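Local structure of epidermin decarboxylase (Staphylococcus epidermidis, 1G63) at residues 33-38 and 96-101. The protein catalyses the FMN-dependent oxidative decarboxylation of the C-terminal cysteine of the epidermin precursor peptide, forming a carbon-carbon double bond. Residues are numbered along the deposited sequence; the frame is centred on the assembly and turned at random.
Sequences NILFSP and DNLLTT. With FMN (flavin mononucleotide), chain M; FMN (flavin mononucleotide), chain N.
Leu35, near the end of parallel strand 32-36, drives its branched tip into the first turn of helix 98-105. With CG anti to the backbone N (chi1 -167°), its two methyls reach the helix: CD2 lies 3.5 Å from CB of Leu99, and CD1 sits 3.9 Å from CG of Leu98. Leu99 returns the contact, its CD1 lying 3.8 Å from Ser37 N where the strand gives way to loop. Leucine suits this buried seam because its forked end can touch two neighbours at once. Farther along, Pro38 CD lies 3.7 Å from Asn97 ND2, with Asn97 CB also beside the ring.

No direct hydrogen bond joins the segments; instead a water accepts from Leu99 N and donates to Phe36 O. Asn97, short enough to fold back, is the N-cap; its OD1 is modelled as accepting from Thr100 N, though its position is uncertain. Its carbonyl O takes both Thr101 N and, from above the carbonyl plane, Thr101 OG1.

Ser37 and Thr101 each bond a different FMN. Ser37 offers its hydroxyl OG to phosphate O2P (2.9 Å); Thr101 OG1, while donating to Asn97 O, accepts from ribityl O3'. The leucine contact is consistent with fixing the spacing of two cofactor sites in a dodecamer of Rossmann-like subunits.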
ATOM      1  N   ASN B  33      30.275   9.982  14.896  1.00 36.02           N
ATOM      2  CA  ASN B  33      29.031   9.332  14.519  1.00 33.48           C
ATOM      3  C   ASN B  33      27.903  10.357  14.494  1.00 32.98           C
ATOM      4  O   ASN B  33      28.053  11.472  14.999  1.00 32.63           O
ATOM      5  CB  ASN B  33      28.735   8.207  15.506  1.00 31.78           C
ATOM      6  CG  ASN B  33      29.881   7.209  15.606  1.00 30.05           C
ATOM      7  OD1 ASN B  33      30.284   6.824  16.696  1.00 31.49           O
ATOM      8  ND2 ASN B  33      30.401   6.787  14.469  1.00 29.57           N
ATOM      9  N   ILE B  34      26.766   9.989  13.916  1.00 31.42           N
ATOM     10  CA  ILE B  34      25.675  10.939  13.830  1.00 30.25           C
ATOM     11  C   ILE B  34      24.284  10.352  14.098  1.00 29.42           C
ATOM     12  O   ILE B  34      24.024   9.171  13.858  1.00 29.08           O
ATOM     13  CB  ILE B  34      25.730  11.641  12.455  1.00 28.43           C
ATOM     14  CG1 ILE B  34      24.805  12.856  12.445  1.00 28.40           C
ATOM     15  CG2 ILE B  34      25.411  10.646  11.363  1.00 28.16           C
ATOM     16  CD1 ILE B  34      25.171  13.883  11.397  1.00 27.36           C
ATOM     17  N   LEU B  35      23.404  11.199  14.616  1.00 28.32           N
ATOM     18  CA  LEU B  35      22.037  10.822  14.961  1.00 28.60           C
ATOM     19  C   LEU B  35      21.147  12.015  14.575  1.00 27.03           C
ATOM     20  O   LEU B  35      21.435  13.145  14.949  1.00 26.80           O
ATOM     21  CB  LEU B  35      21.963  10.558  16.474  1.00 30.34           C
ATOM     22  CG  LEU B  35      20.749   9.864  17.095  1.00 32.23           C
ATOM     23  CD1 LEU B  35      20.939   9.780  18.608  1.00 32.20           C
ATOM     24  CD2 LEU B  35      19.487  10.631  16.769  1.00 34.33           C
ATOM     25  N   PHE B  36      20.077  11.768  13.825  1.00 26.03           N
ATOM     26  CA  PHE B  36      19.189  12.851  13.388  1.00 24.13           C
ATOM     27  C   PHE B  36      17.829  12.876  14.072  1.00 23.56           C
ATOM     28  O   PHE B  36      17.349  11.868  14.589  1.00 21.28           O
ATOM     29  CB  PHE B  36      18.939  12.775  11.874  1.00 25.33           C
ATOM     30  CG  PHE B  36      20.162  13.025  11.028  1.00 27.49           C
ATOM     31  CD1 PHE B  36      21.025  11.985  10.704  1.00 28.33           C
ATOM     32  CD2 PHE B  36      20.442  14.306  10.544  1.00 26.13           C
ATOM     33  CE1 PHE B  36      22.157  12.210   9.901  1.00 29.70           C
ATOM     34  CE2 PHE B  36      21.563  14.541   9.745  1.00 27.43           C
ATOM     35  CZ  PHE B  36      22.424  13.492   9.421  1.00 27.39           C
ATOM     36  N   SER B  37      17.208  14.049  14.070  1.00 23.91           N
ATOM     37  CA  SER B  37      15.877  14.193  14.631  1.00 23.61           C
ATOM     38  C   SER B  37      14.933  13.804  13.486  1.00 23.66           C
ATOM     39  O   SER B  37      15.254  13.989  12.315  1.00 24.35           O
ATOM     40  CB  SER B  37      15.622  15.642  15.047  1.00 22.71           C
ATOM     41  OG  SER B  37      15.436  16.486  13.924  1.00 24.95           O
ATOM     42  N   PRO B  38      13.765  13.238  13.806  1.00 24.71           N
ATOM     43  CA  PRO B  38      12.813  12.844  12.757  1.00 24.54           C
ATOM     44  C   PRO B  38      12.573  13.925  11.701  1.00 25.19           C
ATOM     45  O   PRO B  38      12.575  13.646  10.501  1.00 26.59           O
ATOM     46  CB  PRO B  38      11.548  12.523  13.547  1.00 21.11           C
ATOM     47  CG  PRO B  38      12.110  11.953  14.817  1.00 23.30           C
ATOM     48  CD  PRO B  38      13.248  12.898  15.144  1.00 23.67           C
ATOM     49  N   ASP B  96      11.135  12.799  23.625  1.00 23.23           N
ATOM     50  CA  ASP B  96      10.176  12.019  22.848  1.00 23.31           C
ATOM     51  C   ASP B  96      10.687  11.395  21.539  1.00 24.39           C
ATOM     52  O   ASP B  96       9.899  10.870  20.754  1.00 24.58           O
ATOM     53  CB  ASP B  96       8.913  12.851  22.576  1.00 23.02           C
ATOM     54  CG  ASP B  96       9.209  14.177  21.895  1.00 23.65           C
ATOM     55  OD1 ASP B  96      10.368  14.433  21.497  1.00 25.27           O
ATOM     56  OD2 ASP B  96       8.262  14.966  21.748  1.00 26.32           O
ATOM     57  N   ASN B  97      11.994  11.466  21.304  1.00 23.88           N
ATOM     58  CA  ASN B  97      12.615  10.832  20.143  1.00 23.46           C
ATOM     59  C   ASN B  97      14.018  10.393  20.590  1.00 23.43           C
ATOM     60  O   ASN B  97      14.473  10.796  21.657  1.00 24.28           O
ATOM     61  CB  ASN B  97      12.663  11.770  18.915  1.00 20.89           C
ATOM     62  CG  ASN B  97      13.379  13.079  19.183  1.00 21.16           C
ATOM     63  OD1 ASN B  97      14.404  13.113  19.869  1.00 20.50           O
ATOM     64  ND2 ASN B  97      12.848  14.169  18.625  1.00 16.56           N
ATOM     65  N   LEU B  98      14.694   9.565  19.801  1.00 23.59           N
ATOM     66  CA  LEU B  98      16.014   9.072  20.187  1.00 25.39           C
ATOM     67  C   LEU B  98      17.042  10.159  20.476  1.00 25.98           C
ATOM     68  O   LEU B  98      17.707  10.122  21.515  1.00 26.60           O
ATOM     69  CB  LEU B  98      16.572   8.108  19.126  1.00 24.03           C
ATOM     70  CG  LEU B  98      17.937   7.471  19.455  1.00 26.46           C
ATOM     71  CD1 LEU B  98      17.862   6.699  20.763  1.00 23.16           C
ATOM     72  CD2 LEU B  98      18.372   6.542  18.325  1.00 25.56           C
ATOM     73  N   LEU B  99      17.172  11.122  19.569  1.00 25.94           N
ATOM     74  CA  LEU B  99      18.141  12.204  19.736  1.00 26.53           C
ATOM     75  C   LEU B  99      17.960  12.906  21.075  1.00 27.03           C
ATOM     76  O   LEU B  99      18.888  13.076  21.864  1.00 27.69           O
ATOM     77  CB  LEU B  99      17.990  13.229  18.610  1.00 23.25           C
ATOM     78  CG  LEU B  99      18.909  14.459  18.637  1.00 24.27           C
ATOM     79  CD1 LEU B  99      19.080  15.002  17.219  1.00 23.34           C
ATOM     80  CD2 LEU B  99      18.337  15.541  19.559  1.00 22.02           C
ATOM     81  N   THR B 100      16.732  13.300  21.319  1.00 27.28           N
ATOM     82  CA  THR B 100      16.380  14.012  22.513  1.00 27.69           C
ATOM     83  C   THR B 100      16.519  13.127  23.779  1.00 28.17           C
ATOM     84  O   THR B 100      16.826  13.620  24.869  1.00 25.81           O
ATOM     85  CB  THR B 100      14.974  14.596  22.281  1.00 26.64           C
ATOM     86  OG1 THR B 100      14.865  15.850  22.938  1.00 31.53           O
ATOM     87  CG2 THR B 100      13.916  13.666  22.745  1.00 26.02           C
ATOM     88  N   THR B 101      16.333  11.815  23.631  1.00 27.62           N
ATOM     89  CA  THR B 101      16.498  10.897  24.765  1.00 27.72           C
ATOM     90  C   THR B 101      17.997  10.742  25.067  1.00 27.67           C
ATOM     91  O   THR B 101      18.406  10.585  26.220  1.00 28.18           O
ATOM     92  CB  THR B 101      15.906   9.495  24.463  1.00 26.97           C
ATOM     93  OG1 THR B 101      14.484   9.589  24.369  1.00 26.74           O
ATOM     94  CG2 THR B 101      16.268   8.505  25.560  1.00 24.96           C
TER
HETATM   95  N1  FMN M 500      12.964   5.460  29.045  1.00 30.56           N
HETATM   96  C2  FMN M 500      12.684   5.486  30.390  1.00 27.78           C
HETATM   97  O2  FMN M 500      12.327   6.459  30.988  1.00 25.78           O
HETATM   98  N3  FMN M 500      12.830   4.284  31.135  1.00 28.43           N
HETATM   99  C4  FMN M 500      13.230   3.093  30.638  1.00 29.50           C
HETATM  100  O4  FMN M 500      13.351   2.120  31.390  1.00 30.59           O
HETATM  101  C4A FMN M 500      13.561   3.065  29.206  1.00 29.88           C
HETATM  102  N5  FMN M 500      13.921   1.936  28.610  1.00 30.74           N
HETATM  103  C5A FMN M 500      14.055   1.910  27.257  1.00 31.34           C
HETATM  104  C6  FMN M 500      14.349   0.648  26.581  1.00 33.06           C
HETATM  105  C7  FMN M 500      14.633   0.566  25.240  1.00 33.98           C
HETATM  106  C7M FMN M 500      14.922  -0.787  24.564  1.00 35.03           C
HETATM  107  C8  FMN M 500      14.402   1.751  24.389  1.00 33.05           C
HETATM  108  C8M FMN M 500      14.560   1.682  22.893  1.00 32.36           C
HETATM  109  C9  FMN M 500      14.151   2.967  25.023  1.00 30.85           C
HETATM  110  C9A FMN M 500      13.970   3.096  26.417  1.00 30.12           C
HETATM  111  N10 FMN M 500      13.683   4.310  27.104  1.00 28.41           N
HETATM  112  C10 FMN M 500      13.375   4.332  28.457  1.00 28.48           C
HETATM  113  C1' FMN M 500      13.542   5.567  26.338  1.00 26.13           C
HETATM  114  C2' FMN M 500      12.049   5.809  26.014  1.00 24.43           C
HETATM  115  O2' FMN M 500      11.422   4.751  25.276  1.00 25.78           O
HETATM  116  C3' FMN M 500      11.890   7.102  25.217  1.00 22.38           C
HETATM  117  O3' FMN M 500      12.364   8.219  26.017  1.00 21.95           O
HETATM  118  C4' FMN M 500      10.482   7.418  24.735  1.00 22.63           C
HETATM  119  O4' FMN M 500      10.494   8.553  23.840  1.00 20.67           O
HETATM  120  C5' FMN M 500       9.473   7.661  25.845  1.00 22.78           C
HETATM  121  O5' FMN M 500       8.153   7.829  25.300  1.00 24.52           O
HETATM  122  P   FMN M 500       6.833   7.755  26.156  1.00 24.22           P
HETATM  123  O1P FMN M 500       6.967   8.763  27.228  1.00 26.99           O
HETATM  124  O2P FMN M 500       6.656   6.361  26.670  1.00 26.79           O
HETATM  125  O3P FMN M 500       5.685   8.110  25.139  1.00 23.74           O
HETATM  126  N1  FMN N 501      14.209  25.816  13.283  1.00 30.19           N
HETATM  127  C2  FMN N 501      15.348  26.239  13.916  1.00 30.16           C
HETATM  128  O2  FMN N 501      15.490  26.239  15.104  1.00 31.08           O
HETATM  129  N3  FMN N 501      16.442  26.719  13.120  1.00 29.52           N
HETATM  130  C4  FMN N 501      16.450  26.796  11.769  1.00 29.68           C
HETATM  131  O4  FMN N 501      17.437  27.254  11.174  1.00 30.20           O
HETATM  132  C4A FMN N 501      15.218  26.369  11.092  1.00 30.21           C
HETATM  133  N5  FMN N 501      15.139  26.361   9.767  1.00 32.71           N
HETATM  134  C5A FMN N 501      14.052  25.796   9.160  1.00 31.73           C
HETATM  135  C6  FMN N 501      14.005  25.687   7.702  1.00 32.44           C
HETATM  136  C7  FMN N 501      12.899  25.262   7.024  1.00 32.15           C
HETATM  137  C7M FMN N 501      12.895  25.151   5.492  1.00 30.77           C
HETATM  138  C8  FMN N 501      11.785  24.659   7.784  1.00 31.77           C
HETATM  139  C8M FMN N 501      10.596  24.048   7.084  1.00 31.13           C
HETATM  140  C9  FMN N 501      11.801  24.781   9.170  1.00 29.69           C
HETATM  141  C9A FMN N 501      12.884  25.324   9.890  1.00 30.45           C
HETATM  142  N10 FMN N 501      12.957  25.449  11.312  1.00 27.80           N
HETATM  143  C10 FMN N 501      14.119  25.857  11.955  1.00 28.94           C
HETATM  144  C1' FMN N 501      11.837  24.974  12.137  1.00 25.95           C
HETATM  145  C2' FMN N 501      12.123  23.526  12.608  1.00 23.53           C
HETATM  146  O2' FMN N 501      12.347  22.590  11.551  1.00 23.94           O
HETATM  147  C3' FMN N 501      10.966  23.018  13.466  1.00 22.46           C
HETATM  148  O3' FMN N 501      10.853  23.850  14.666  1.00 19.97           O
HETATM  149  C4' FMN N 501      11.050  21.560  13.892  1.00 23.26           C
HETATM  150  O4' FMN N 501       9.822  21.131  14.531  1.00 22.15           O
HETATM  151  C5' FMN N 501      12.231  21.233  14.793  1.00 24.06           C
HETATM  152  O5' FMN N 501      12.299  19.813  15.042  1.00 25.55           O
HETATM  153  P   FMN N 501      13.573  19.097  15.661  1.00 21.73           P
HETATM  154  O1P FMN N 501      13.860  19.765  16.969  1.00 24.48           O
HETATM  155  O2P FMN N 501      14.674  19.196  14.676  1.00 25.14           O
HETATM  156  O3P FMN N 501      13.118  17.604  15.847  1.00 25.23           O
HETATM  157  O   HOH W   1      15.761  11.400  17.046  1.00 15.65           O